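Local structure of beta-glucanase (Bacteroides thetaiotaomicron, 6EUG) at residues W35-D39 / N85-E89; V42-H46 / L345-Y350; G100-E104 / F155-G159; F333-M339 / R349-V355. The protein probably hydrolyses O-glycosidic bonds as a beta-1,3-galactosidase, this chain being the family 43 glycoside hydrolase part of a longer protein that also has a family 16 part. All blocks are in the same frame, centred on the assembly; numbering follows the deposited sequence.

Contact 1: W35-D39 / N85-E89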
loop_
_atom_site.group_PDB
_atom_site.type_symbol
_atom_site.label_atom_id
_atom_site.label_comp_id
_atom_site.label_asym_id
_atom_site.label_seq_id
_atom_site.Cartn_x
_atom_site.Cartn_y
_atom_site.Cartn_z
ATOM N N TRP A 35 21.352 5.370 0.998
ATOM C CA TRP A 35 21.062 6.333 2.065
ATOM C C TRP A 35 21.361 5.701 3.421
ATOM O O TRP A 35 21.005 4.536 3.647
ATOM C CB TRP A 35 19.595 6.794 2.057
ATOM C CG TRP A 35 19.122 7.484 0.784
ATOM C CD1 TRP A 35 19.873 7.804 -0.315
ATOM C CD2 TRP A 35 17.799 7.963 0.517
ATOM N NE1 TRP A 35 19.091 8.406 -1.262
ATOM C CE2 TRP A 35 17.816 8.535 -0.775
ATOM C CE3 TRP A 35 16.587 7.945 1.236
ATOM C CZ2 TRP A 35 16.661 9.081 -1.374
ATOM C CZ3 TRP A 35 15.434 8.493 0.638
ATOM C CH2 TRP A 35 15.494 9.061 -0.648
ATOM N N ARG A 36 21.983 6.480 4.312
ATOM C CA ARG A 36 22.377 6.029 5.639
ATOM C C ARG A 36 21.772 6.875 6.737
ATOM O O ARG A 36 21.513 8.077 6.547
ATOM C CB ARG A 36 23.904 6.087 5.741
ATOM C CG ARG A 36 24.567 4.932 4.991
ATOM C CD ARG A 36 26.039 5.206 4.766
ATOM N NE ARG A 36 26.606 4.251 3.839
ATOM C CZ ARG A 36 26.936 2.999 4.129
ATOM N NH1 ARG A 36 26.784 2.499 5.361
ATOM N NH2 ARG A 36 27.435 2.227 3.174
ATOM N N ASP A 37 21.601 6.250 7.910
ATOM C CA ASP A 37 21.035 6.922 9.046
ATOM C C ASP A 37 22.119 7.737 9.790
ATOM O O ASP A 37 23.267 7.816 9.360
ATOM C CB ASP A 37 20.238 5.930 9.949
ATOM C CG ASP A 37 21.119 4.872 10.638
ATOM O OD1 ASP A 37 22.319 5.113 10.789
ATOM O OD2 ASP A 37 20.594 3.790 11.039
ATOM N N THR A 38 21.736 8.364 10.889
ATOM C CA THR A 38 22.659 9.172 11.700
ATOM C C THR A 38 23.797 8.399 12.353
ATOM O O THR A 38 24.804 9.001 12.718
ATOM C CB THR A 38 21.903 9.973 12.779
ATOM O OG1 THR A 38 21.115 9.090 13.603
ATOM C CG2 THR A 38 21.005 11.028 12.116
ATOM N N ASP A 39 23.652 7.095 12.515
ATOM C CA ASP A 39 24.756 6.228 12.967
ATOM C C ASP A 39 25.643 5.744 11.831
ATOM O O ASP A 39 26.642 5.077 12.083
ATOM C CB ASP A 39 24.205 4.992 13.692
ATOM C CG ASP A 39 23.425 5.334 14.941
ATOM O OD1 ASP A 39 23.938 6.114 15.766
ATOM O OD2 ASP A 39 22.310 4.788 15.122
ATOM N N ASN A 85 17.944 13.894 7.375
ATOM C CA ASN A 85 18.730 13.190 8.408
ATOM C C ASN A 85 17.793 12.282 9.232
ATOM O O ASN A 85 16.880 12.761 9.929
ATOM C CB ASN A 85 19.434 14.201 9.319
ATOM C CG ASN A 85 20.447 15.058 8.572
ATOM O OD1 ASN A 85 20.216 16.244 8.318
ATOM N ND2 ASN A 85 21.549 14.464 8.187
ATOM N N TRP A 86 18.035 10.979 9.147
ATOM C CA TRP A 86 17.117 9.963 9.706
ATOM C C TRP A 86 17.781 9.208 10.883
ATOM O O TRP A 86 18.841 8.582 10.712
ATOM C CB TRP A 86 16.714 8.988 8.598
ATOM C CG TRP A 86 15.822 9.621 7.569
ATOM C CD1 TRP A 86 16.202 10.092 6.361
ATOM C CD2 TRP A 86 14.422 9.886 7.684
ATOM N NE1 TRP A 86 15.123 10.638 5.697
ATOM C CE2 TRP A 86 14.013 10.520 6.484
ATOM C CE3 TRP A 86 13.458 9.620 8.670
ATOM C CZ2 TRP A 86 12.688 10.956 6.270
ATOM C CZ3 TRP A 86 12.138 10.025 8.460
ATOM C CH2 TRP A 86 11.763 10.684 7.268
ATOM N N LYS A 87 17.157 9.292 12.057
ATOM C CA LYS A 87 17.558 8.562 13.267
ATOM C C LYS A 87 16.826 7.187 13.351
ATOM O O LYS A 87 15.596 7.130 13.261
ATOM C CB LYS A 87 17.154 9.381 14.494
ATOM C CG LYS A 87 17.531 8.747 15.834
ATOM C CD LYS A 87 16.863 9.500 16.985
ATOM C CE LYS A 87 17.448 9.064 18.313
ATOM N NZ LYS A 87 16.819 9.798 19.442
ATOM N N SER A 88 17.586 6.105 13.544
ATOM C CA SER A 88 17.003 4.799 13.794
ATOM C C SER A 88 16.231 4.751 15.123
ATOM O O SER A 88 16.817 4.999 16.202
ATOM C CB SER A 88 18.075 3.700 13.737
ATOM O OG SER A 88 17.535 2.433 14.125
ATOM N N GLU A 89 14.938 4.417 15.055
ATOM C CA GLU A 89 14.108 4.260 16.257
ATOM C C GLU A 89 13.879 2.791 16.633
ATOM O O GLU A 89 13.211 2.508 17.639
ATOM C CB GLU A 89 12.744 4.952 16.075
ATOM C CG GLU A 89 12.795 6.457 15.831
ATOM C CD GLU A 89 12.935 7.279 17.091
ATOM O OE1 GLU A 89 12.831 6.704 18.185
ATOM O OE2 GLU A 89 13.157 8.515 16.999
HETATM O O HOH W 1 20.463 10.194 7.800
HETATM O O HOH W 2 20.445 6.496 13.654
#
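Thr-38 N donates to Trp-86 O at 2.9 Å, a somewhat bent bond (147° at the hydrogen) and the single direct hydrogen bond between 35-39 and 85-89. Around this carbonyl the packing is tight. Asp-37 CB comes within 3.1 Å of Trp-86 O, and the methyl CG2 of Thr-38 reaches the same oxygen at 3.6 Å. The hydroxyl branch of Thr-38 lies beside it: with OG1 lodged between the backbone N and the carbonyl carbon (chi1 56°), the hydroxyl is 3.6 Å from Lys-87 CA. Trp-86 turns its indole inward, edge-to-face with Trp-59. The carboxylate of Asp-37 bonds within its own loop, OD1 accepting from Asn-41 N, while OD2 merely rests 3.7 Å from Ser-88 CB.

On the looser side the two segments are bridged by water. One molecule accepts from Trp-86 N at 2.9 Å and donates to Arg-36 O. A second accepts from Ser-88 N, lies 2.7 Å from Thr-38 OG1, and gives a weak bond to Asp-39 OD2. The extended chain of Lys-87 leads away from the contact.

Strand 87-94 is an outermost strand of the first four-stranded sheet, and the loop 35-39 lies against residues 85-89 there. One direct bond holds the Trp-86 carbonyl, while the amides of Trp-86 and Ser-88 are bound to water, consistent with a partly hydrated junction.

Contact 2: V42-H46 / L345-Y350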
loop_
_atom_site.group_PDB
_atom_site.type_symbol
_atom_site.label_atom_id
_atom_site.label_comp_id
_atom_site.label_asym_id
_atom_site.label_seq_id
_atom_site.Cartn_x
_atom_site.Cartn_y
_atom_site.Cartn_z
ATOM N N VAL A 42 22.979 1.656 6.723
ATOM C CA VAL A 42 22.040 1.737 5.584
ATOM C C VAL A 42 20.573 1.751 6.087
ATOM O O VAL A 42 20.210 0.970 6.979
ATOM C CB VAL A 42 22.310 0.591 4.565
ATOM C CG1 VAL A 42 21.227 0.540 3.484
ATOM C CG2 VAL A 42 23.676 0.800 3.899
ATOM N N ILE A 43 19.747 2.661 5.550
ATOM C CA ILE A 43 18.332 2.744 5.935
ATOM C C ILE A 43 17.604 1.534 5.362
ATOM O O ILE A 43 17.694 1.272 4.157
ATOM C CB ILE A 43 17.658 4.073 5.461
ATOM C CG1 ILE A 43 18.348 5.275 6.167
ATOM C CG2 ILE A 43 16.149 4.039 5.721
ATOM C CD1 ILE A 43 17.873 6.660 5.732
ATOM N N ASN A 44 16.860 0.835 6.220
ATOM C CA ASN A 44 16.153 -0.407 5.891
ATOM C C ASN A 44 14.663 -0.235 6.222
ATOM O O ASN A 44 14.225 -0.573 7.310
ATOM C CB ASN A 44 16.822 -1.567 6.679
ATOM C CG ASN A 44 16.403 -2.960 6.199
ATOM O OD1 ASN A 44 15.563 -3.115 5.304
ATOM N ND2 ASN A 44 17.055 -3.988 6.763
ATOM N N ALA A 45 13.899 0.316 5.254
ATOM C CA ALA A 45 12.491 0.674 5.417
ATOM C C ALA A 45 11.804 0.654 4.050
ATOM O O ALA A 45 11.389 1.694 3.508
ATOM C CB ALA A 45 12.328 2.036 6.059
ATOM N N HIS A 46 11.630 -0.561 3.541
ATOM C CA HIS A 46 11.124 -0.776 2.154
ATOM C C HIS A 46 9.568 -0.897 2.133
ATOM O O HIS A 46 8.943 -1.251 3.135
ATOM C CB HIS A 46 11.841 -2.019 1.541
ATOM C CG HIS A 46 13.330 -2.012 1.727
ATOM N ND1 HIS A 46 14.214 -1.402 0.843
ATOM C CD2 HIS A 46 14.086 -2.439 2.771
ATOM C CE1 HIS A 46 15.443 -1.497 1.322
ATOM N NE2 HIS A 46 15.391 -2.087 2.504
ATOM N N LEU A 345 17.760 -8.002 -1.243
ATOM C CA LEU A 345 16.672 -7.039 -0.965
ATOM C C LEU A 345 17.033 -5.880 -0.043
ATOM O O LEU A 345 16.516 -4.786 -0.253
ATOM C CB LEU A 345 15.406 -7.745 -0.491
ATOM C CG LEU A 345 14.630 -8.369 -1.662
ATOM C CD1 LEU A 345 13.583 -9.291 -1.108
ATOM C CD2 LEU A 345 13.965 -7.370 -2.581
ATOM N N ALA A 346 17.918 -6.073 0.940
ATOM C CA ALA A 346 18.388 -4.969 1.792
ATOM C C ALA A 346 19.152 -3.874 1.016
ATOM O O ALA A 346 19.240 -2.732 1.489
ATOM C CB ALA A 346 19.258 -5.502 2.942
ATOM N N ASP A 347 19.716 -4.221 -0.145
ATOM C CA ASP A 347 20.394 -3.247 -1.023
ATOM C C ASP A 347 19.389 -2.475 -1.925
ATOM O O ASP A 347 19.775 -1.573 -2.664
ATOM C CB ASP A 347 21.423 -3.989 -1.898
ATOM C CG ASP A 347 22.424 -3.052 -2.591
ATOM O OD1 ASP A 347 22.791 -2.010 -2.020
ATOM O OD2 ASP A 347 22.873 -3.379 -3.716
ATOM N N SER A 348 18.104 -2.831 -1.877
ATOM C CA SER A 348 17.060 -2.057 -2.608
ATOM C C SER A 348 17.103 -0.556 -2.188
ATOM O O SER A 348 17.359 -0.211 -1.021
ATOM C CB SER A 348 15.654 -2.639 -2.408
ATOM O OG SER A 348 15.574 -4.026 -2.662
ATOM N N ARG A 349 16.897 0.314 -3.172
ATOM C CA ARG A 349 17.079 1.779 -3.041
ATOM C C ARG A 349 15.728 2.494 -2.992
ATOM O O ARG A 349 14.655 1.863 -3.087
ATOM C CB ARG A 349 17.964 2.318 -4.190
ATOM C CG ARG A 349 19.208 1.468 -4.450
ATOM C CD ARG A 349 20.157 1.544 -3.270
ATOM N NE ARG A 349 21.337 0.671 -3.421
ATOM C CZ ARG A 349 22.451 0.981 -4.092
ATOM N NH1 ARG A 349 22.580 2.149 -4.724
ATOM N NH2 ARG A 349 23.457 0.109 -4.129
ATOM N N TYR A 350 15.772 3.805 -2.821
ATOM C CA TYR A 350 14.560 4.632 -2.682
ATOM C C TYR A 350 14.532 5.706 -3.772
ATOM O O TYR A 350 15.575 6.340 -4.057
ATOM C CB TYR A 350 14.515 5.229 -1.260
ATOM C CG TYR A 350 14.711 4.188 -0.176
ATOM C CD1 TYR A 350 13.738 3.226 0.090
ATOM C CD2 TYR A 350 15.866 4.174 0.605
ATOM C CE1 TYR A 350 13.925 2.264 1.074
ATOM C CE2 TYR A 350 16.071 3.213 1.564
ATOM C CZ TYR A 350 15.095 2.285 1.824
ATOM O OH TYR A 350 15.319 1.352 2.762
HETATM O O HOH W 3 18.124 -1.783 3.577
HETATM O O HOH W 4 13.438 -0.095 -1.459
#
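Two hydrogen bonds converge on the phenol oxygen of Tyr-350. Its hydroxyl donates to Ile-43 O at 2.8 Å, arriving from above the carbonyl plane (53° out of it), and accepts from Ala-45 N at 3.0 Å in a nearly straight bond (164°). The oxygen thus pins the loop 42-46 on both sides of Asn-44, whose OD1 is in turn bound by Arg-64 N.

The ring contacts centre on His-46. Its imidazole and the Tyr-350 ring are near parallel (26°) but slid apart, with centroids 5.2 Å apart, so that the hydroxyl rather than the ring lies over the imidazole, 3.2 Å from His-46 CE1. Leu-345 O lies over the opposite face, and Ser-348 O sits at the edge, 3.3 Å from His-46 CE1. The apolar share is small: Ile-43 CG2 touches Tyr-350 CE2 at 4.2 Å.

Two waters add to the polar contacts. One joins His-46 NE2 to Ile-43 O and Ala-346 O; the other, 2.8 Å from His-46 ND1, donates to Arg-349 O. Within 345-350, Ser-348 OG and N both bond to Leu-345 O, and Arg-349 grips Asp-347 side-on, NE on the backbone O and NH2 on OD1, the latter a salt bridge.

With the side chain of Leu-345 about 7 Å from the bound glucoimidazole, this buried junction is consistent with the joining of first and last blades that closes the five-bladed beta-propeller of family 43.

Contact 3: G100-E104 / F155-G159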
loop_
_atom_site.group_PDB
_atom_site.type_symbol
_atom_site.label_atom_id
_atom_site.label_comp_id
_atom_site.label_asym_id
_atom_site.label_seq_id
_atom_site.Cartn_x
_atom_site.Cartn_y
_atom_site.Cartn_z
ATOM N N GLY A 100 2.879 -20.628 16.891
ATOM C CA GLY A 100 1.576 -20.574 16.245
ATOM C C GLY A 100 0.886 -19.222 16.148
ATOM O O GLY A 100 -0.236 -19.151 15.661
ATOM N N HIS A 101 1.541 -18.162 16.609
ATOM C CA HIS A 101 0.979 -16.782 16.582
ATOM C C HIS A 101 0.886 -16.284 15.134
ATOM O O HIS A 101 1.736 -16.641 14.294
ATOM C CB HIS A 101 1.851 -15.835 17.399
ATOM C CG HIS A 101 1.191 -14.535 17.737
ATOM N ND1 HIS A 101 1.219 -13.442 16.901
ATOM C CD2 HIS A 101 0.500 -14.148 18.841
ATOM C CE1 HIS A 101 0.555 -12.444 17.462
ATOM N NE2 HIS A 101 0.122 -12.840 18.650
ATOM N N ASP A 102 -0.106 -15.449 14.845
ATOM C CA ASP A 102 -0.302 -14.943 13.474
ATOM C C ASP A 102 0.970 -14.243 12.958
ATOM O O ASP A 102 1.293 -14.369 11.773
ATOM C CB ASP A 102 -1.491 -13.935 13.388
ATOM C CG ASP A 102 -2.877 -14.599 13.375
ATOM O OD1 ASP A 102 -2.986 -15.857 13.490
ATOM O OD2 ASP A 102 -3.889 -13.820 13.255
ATOM N N ILE A 103 1.673 -13.497 13.812
ATOM C CA ILE A 103 2.935 -12.823 13.393
ATOM C C ILE A 103 4.220 -13.481 13.915
ATOM O O ILE A 103 5.264 -12.820 14.090
ATOM C CB ILE A 103 2.920 -11.293 13.633
ATOM C CG1 ILE A 103 2.726 -10.915 15.099
ATOM C CG2 ILE A 103 1.837 -10.652 12.764
ATOM C CD1 ILE A 103 3.131 -9.479 15.401
ATOM N N GLU A 104 4.168 -14.793 14.130
ATOM C CA GLU A 104 5.357 -15.545 14.540
ATOM C C GLU A 104 6.483 -15.413 13.519
ATOM O O GLU A 104 6.224 -15.291 12.291
ATOM C CB GLU A 104 5.019 -17.014 14.800
ATOM C CG GLU A 104 4.666 -17.865 13.606
ATOM C CD GLU A 104 4.318 -19.278 14.038
ATOM O OE1 GLU A 104 3.239 -19.734 13.585
ATOM O OE2 GLU A 104 5.098 -19.882 14.864
ATOM N N PHE A 155 0.075 -6.083 18.413
ATOM C CA PHE A 155 -0.748 -6.813 17.426
ATOM C C PHE A 155 -2.147 -7.046 18.004
ATOM O O PHE A 155 -2.290 -7.415 19.193
ATOM C CB PHE A 155 -0.106 -8.189 17.061
ATOM C CG PHE A 155 -0.980 -9.083 16.217
ATOM C CD1 PHE A 155 -1.008 -8.935 14.834
ATOM C CD2 PHE A 155 -1.793 -10.067 16.789
ATOM C CE1 PHE A 155 -1.818 -9.735 14.041
ATOM C CE2 PHE A 155 -2.623 -10.861 15.994
ATOM C CZ PHE A 155 -2.633 -10.707 14.615
ATOM N N ILE A 156 -3.160 -6.801 17.182
ATOM C CA ILE A 156 -4.561 -7.069 17.553
ATOM C C ILE A 156 -5.112 -8.296 16.850
ATOM O O ILE A 156 -5.543 -9.222 17.503
ATOM C CB ILE A 156 -5.487 -5.857 17.309
ATOM C CG1 ILE A 156 -5.000 -4.644 18.090
ATOM C CG2 ILE A 156 -6.917 -6.204 17.695
ATOM C CD1 ILE A 156 -5.710 -3.354 17.727
ATOM N N ARG A 157 -5.204 -8.268 15.521
ATOM C CA ARG A 157 -5.790 -9.394 14.769
ATOM C C ARG A 157 -5.458 -9.279 13.272
ATOM O O ARG A 157 -4.901 -8.258 12.845
ATOM C CB ARG A 157 -7.311 -9.470 14.987
ATOM C CG ARG A 157 -8.091 -8.399 14.241
ATOM C CD ARG A 157 -9.604 -8.469 14.420
ATOM N NE ARG A 157 -9.986 -8.063 15.783
ATOM C CZ ARG A 157 -10.264 -6.821 16.220
ATOM N NH1 ARG A 157 -10.582 -6.664 17.512
ATOM N NH2 ARG A 157 -10.207 -5.730 15.439
ATOM N N SER A 158 -5.714 -10.369 12.539
ATOM C CA SER A 158 -5.509 -10.420 11.082
ATOM C C SER A 158 -6.644 -11.195 10.445
ATOM O O SER A 158 -7.344 -11.990 11.108
ATOM C CB SER A 158 -4.150 -11.048 10.703
ATOM O OG SER A 158 -4.140 -12.478 10.826
ATOM N N GLY A 159 -6.839 -10.978 9.148
ATOM C CA GLY A 159 -7.871 -11.709 8.445
ATOM C C GLY A 159 -8.058 -11.185 7.032
ATOM O O GLY A 159 -7.528 -10.130 6.674
HETATM O O HOH W 5 -6.075 -12.845 14.274
#
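Ser-158 OG approaches Asp-102 OD2 from well above the carboxylate plane, 55° out of it, and still makes a hydrogen bond of 2.8 Å. The aspartate belongs to a type I beta turn, His-101 to Glu-104, in the loop linking strand 87-94 to strand 108-117; it is set against strand 154-159, an outermost strand of the second propeller blade. A classic beta bulge, in which Ile-156 and Arg-157 both face Val-143, breaks the usual alternation and lets Phe-155 and Ser-158 both point at the turn. Water ties the same carboxylate oxygen to the strand again, donating to Asp-102 OD2 and accepting from Ser-158 N at 3.0 Å. Arg-140 also bonds to Ser-158 OG, and its weak, long ion pair with Asp-102 OD2 would probably favour the ionised carboxylate.

Phe-155 fits among three side chains. Asp-102 OD2 lies near the ring plane at its edge, 3.6 Å from Phe-155 CZ, a position suited to the slightly positive ring hydrogens. Ile-103 packs alongside, its CD1 3.9 Å from Phe-155 CB. His-101 turns its edge to the ring face in an offset edge-to-face pair, planes 68° apart, with CE1 3.4 Å from Phe-155 CD2. A hydrogen bond from Ile-103 N to His-101 ND1, 3.1 Å long, helps to fix the imidazole.

Contact 4: F333-M339 / R349-V355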
loop_
_atom_site.group_PDB
_atom_site.type_symbol
_atom_site.label_atom_id
_atom_site.label_comp_id
_atom_site.label_asym_id
_atom_site.label_seq_id
_atom_site.Cartn_x
_atom_site.Cartn_y
_atom_site.Cartn_z
ATOM N N PHE A 333 3.230 17.883 -2.676
ATOM C CA PHE A 333 3.138 16.411 -2.591
ATOM C C PHE A 333 4.385 15.792 -3.174
ATOM O O PHE A 333 4.947 16.351 -4.156
ATOM C CB PHE A 333 1.884 15.886 -3.351
ATOM C CG PHE A 333 0.597 16.464 -2.856
ATOM C CD1 PHE A 333 0.081 17.657 -3.392
ATOM C CD2 PHE A 333 -0.137 15.809 -1.870
ATOM C CE1 PHE A 333 -1.098 18.198 -2.909
ATOM C CE2 PHE A 333 -1.331 16.356 -1.395
ATOM C CZ PHE A 333 -1.811 17.537 -1.933
ATOM N N PHE A 334 4.849 14.684 -2.573
ATOM C CA PHE A 334 6.044 13.944 -3.048
ATOM C C PHE A 334 5.777 12.468 -3.226
ATOM O O PHE A 334 5.127 11.854 -2.386
ATOM C CB PHE A 334 7.248 14.191 -2.079
ATOM C CG PHE A 334 7.540 15.653 -1.931
ATOM C CD1 PHE A 334 6.740 16.446 -1.100
ATOM C CD2 PHE A 334 8.500 16.273 -2.731
ATOM C CE1 PHE A 334 6.912 17.827 -1.047
ATOM C CE2 PHE A 334 8.703 17.656 -2.656
ATOM C CZ PHE A 334 7.897 18.442 -1.823
ATOM N N PHE A 335 6.268 11.939 -4.356
ATOM C CA PHE A 335 6.121 10.543 -4.770
ATOM C C PHE A 335 7.273 9.730 -4.186
ATOM O O PHE A 335 8.443 10.111 -4.373
ATOM C CB PHE A 335 6.115 10.467 -6.305
ATOM C CG PHE A 335 6.089 9.067 -6.874
ATOM C CD1 PHE A 335 4.932 8.281 -6.782
ATOM C CD2 PHE A 335 7.186 8.566 -7.582
ATOM C CE1 PHE A 335 4.872 7.019 -7.346
ATOM C CE2 PHE A 335 7.129 7.306 -8.179
ATOM C CZ PHE A 335 5.974 6.525 -8.044
ATOM N N MET A 336 6.944 8.663 -3.463
ATOM C CA MET A 336 7.913 7.713 -2.897
ATOM C C MET A 336 7.748 6.359 -3.583
ATOM O O MET A 336 6.622 5.831 -3.713
ATOM C CB MET A 336 7.717 7.546 -1.377
ATOM C CG MET A 336 7.958 8.802 -0.553
ATOM S SD MET A 336 7.500 8.636 1.175
ATOM C CE MET A 336 8.362 7.133 1.646
ATOM N N ALA A 337 8.886 5.786 -3.988
ATOM C CA ALA A 337 8.925 4.480 -4.614
ATOM C C ALA A 337 10.117 3.675 -4.113
ATOM O O ALA A 337 11.079 4.252 -3.589
ATOM C CB ALA A 337 8.994 4.609 -6.139
ATOM N N ASP A 338 10.040 2.350 -4.311
ATOM C CA ASP A 338 11.153 1.399 -4.068
ATOM C C ASP A 338 11.851 1.054 -5.381
ATOM O O ASP A 338 11.173 0.948 -6.432
ATOM C CB ASP A 338 10.618 0.125 -3.420
ATOM C CG ASP A 338 10.054 0.391 -2.053
ATOM O OD1 ASP A 338 10.853 0.722 -1.115
ATOM O OD2 ASP A 338 8.819 0.275 -1.916
ATOM N N MET A 339 13.185 0.909 -5.356
ATOM C CA MET A 339 13.940 0.364 -6.492
ATOM C C MET A 339 14.464 -1.030 -6.081
ATOM O O MET A 339 15.502 -1.135 -5.416
ATOM C CB MET A 339 15.070 1.343 -6.842
ATOM C CG MET A 339 15.775 1.131 -8.163
ATOM S SD MET A 339 17.111 2.331 -8.438
ATOM C CE MET A 339 16.278 3.765 -8.010
ATOM N N ARG A 349 16.897 0.314 -3.172
ATOM C CA ARG A 349 17.079 1.779 -3.041
ATOM C C ARG A 349 15.728 2.494 -2.992
ATOM O O ARG A 349 14.655 1.863 -3.087
ATOM C CB ARG A 349 17.964 2.318 -4.190
ATOM C CG ARG A 349 19.208 1.468 -4.450
ATOM C CD ARG A 349 20.157 1.544 -3.270
ATOM N NE ARG A 349 21.337 0.671 -3.421
ATOM C CZ ARG A 349 22.451 0.981 -4.092
ATOM N NH1 ARG A 349 22.580 2.149 -4.724
ATOM N NH2 ARG A 349 23.457 0.109 -4.129
ATOM N N TYR A 350 15.772 3.805 -2.821
ATOM C CA TYR A 350 14.560 4.632 -2.682
ATOM C C TYR A 350 14.532 5.706 -3.772
ATOM O O TYR A 350 15.575 6.340 -4.057
ATOM C CB TYR A 350 14.515 5.229 -1.260
ATOM C CG TYR A 350 14.711 4.188 -0.176
ATOM C CD1 TYR A 350 13.738 3.226 0.090
ATOM C CD2 TYR A 350 15.866 4.174 0.605
ATOM C CE1 TYR A 350 13.925 2.264 1.074
ATOM C CE2 TYR A 350 16.071 3.213 1.564
ATOM C CZ TYR A 350 15.095 2.285 1.824
ATOM O OH TYR A 350 15.319 1.352 2.762
ATOM N N ILE A 351 13.358 5.911 -4.401
ATOM C CA ILE A 351 13.147 7.016 -5.353
ATOM C C ILE A 351 12.119 7.973 -4.756
ATOM O O ILE A 351 10.983 7.574 -4.524
ATOM C CB ILE A 351 12.638 6.542 -6.731
ATOM C CG1 ILE A 351 13.677 5.654 -7.413
ATOM C CG2 ILE A 351 12.198 7.714 -7.614
ATOM C CD1 ILE A 351 13.075 4.747 -8.466
ATOM N N TRP A 352 12.546 9.211 -4.472
ATOM C CA TRP A 352 11.669 10.256 -3.965
ATOM C C TRP A 352 11.757 11.445 -4.931
ATOM O O TRP A 352 12.875 11.939 -5.214
ATOM C CB TRP A 352 12.050 10.694 -2.544
ATOM C CG TRP A 352 11.822 9.737 -1.409
ATOM C CD1 TRP A 352 11.560 8.385 -1.463
ATOM C CD2 TRP A 352 11.992 10.039 -0.019
ATOM N NE1 TRP A 352 11.480 7.865 -0.189
ATOM C CE2 TRP A 352 11.736 8.850 0.711
ATOM C CE3 TRP A 352 12.283 11.207 0.684
ATOM C CZ2 TRP A 352 11.795 8.791 2.116
ATOM C CZ3 TRP A 352 12.328 11.147 2.098
ATOM C CH2 TRP A 352 12.092 9.945 2.787
ATOM N N LEU A 353 10.602 11.886 -5.451
ATOM C CA LEU A 353 10.532 12.953 -6.477
ATOM C C LEU A 353 9.303 13.852 -6.202
ATOM O O LEU A 353 8.239 13.343 -5.786
ATOM C CB LEU A 353 10.429 12.366 -7.903
ATOM C CG LEU A 353 11.621 11.485 -8.363
ATOM C CD1 LEU A 353 11.259 10.683 -9.594
ATOM C CD2 LEU A 353 12.849 12.343 -8.609
ATOM N N PRO A 354 9.419 15.165 -6.411
ATOM C CA PRO A 354 8.222 16.041 -6.307
ATOM C C PRO A 354 7.134 15.665 -7.330
ATOM O O PRO A 354 7.445 15.279 -8.473
ATOM C CB PRO A 354 8.785 17.454 -6.645
ATOM C CG PRO A 354 10.239 17.333 -6.459
ATOM C CD PRO A 354 10.607 15.939 -6.847
ATOM N N VAL A 355 5.882 15.765 -6.906
ATOM C CA VAL A 355 4.757 15.756 -7.837
ATOM C C VAL A 355 4.527 17.177 -8.386
ATOM O O VAL A 355 4.341 18.138 -7.628
ATOM C CB VAL A 355 3.466 15.236 -7.151
ATOM C CG1 VAL A 355 2.331 15.110 -8.164
ATOM C CG2 VAL A 355 3.717 13.879 -6.492
HETATM O O HOH W 6 3.748 19.250 -5.179
HETATM O O HOH W 7 10.565 5.082 -0.602
HETATM O O HOH W 4 13.438 -0.095 -1.459
#
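The beta hairpin at the heart of the last propeller blade pairs Phe-335 with Leu-353, Ala-337 with Ile-351 and Met-339 with Arg-349 as antiparallel hydrogen-bonded pairs. Six backbone bonds result, Phe-335 N to Leu-353 O at 2.8 Å among them, and Val-355 N adds a seventh to Phe-333 O. Pro-354 faces Phe-334 in a non-hydrogen-bonded pair, where its missing N-H costs no bond to 333-339.

On one face Met-336 runs along Trp-352 with its CG over the indole, a CH-pi contact 3.8 Å from the centroid of the five-membered ring, and SD follows over the same ring in a Met-aromatic contact. A bend at chi3 (52°) brings the methyl CE back to 3.7 Å from Trp-352 NE1, which itself donates to a water that bridges to Ala-337 O. Farther along, Asp-338 OD1 sits at the edge of the Tyr-350 ring and accepts from Gly-47 N.

On the face of Ala-337, Met-339 and Ile-351 the packing is tightest where Met-339 CE is 3.3 Å from Ile-351 CG1. Arg-349 CB lies beside Met-339 CB, its tip leading away.

With the side chain of Asp-338 about 7 Å from the bound glucoimidazole, the pair forms the two-strand centre of a blade of the five-bladed beta-propeller found in glycoside hydrolase family 43.

Contacts 1, 2 and 4 form a continuous patch on one side of the propeller. The centres of contacts 1 and 2 are 12 Å apart and those of contacts 2 and 4 are 13 Å apart; the latter two share Arg-349, Tyr-350 and a water on strand 349-357. Trp-35 and Trp-86 of contact 1 pack on Trp-352 of contact 4. The segments of contact 2 span nearly the whole chain, joining the approach to the first blade to the last blade, while contact 3 falls between them in sequence, its centre 31 Å from that of contact 4. Contact 2 probably helps to close the ring, with contacts 1 and 4 flanking it, whereas contact 3 sets the loop joining the first two blades against the last strand of the second.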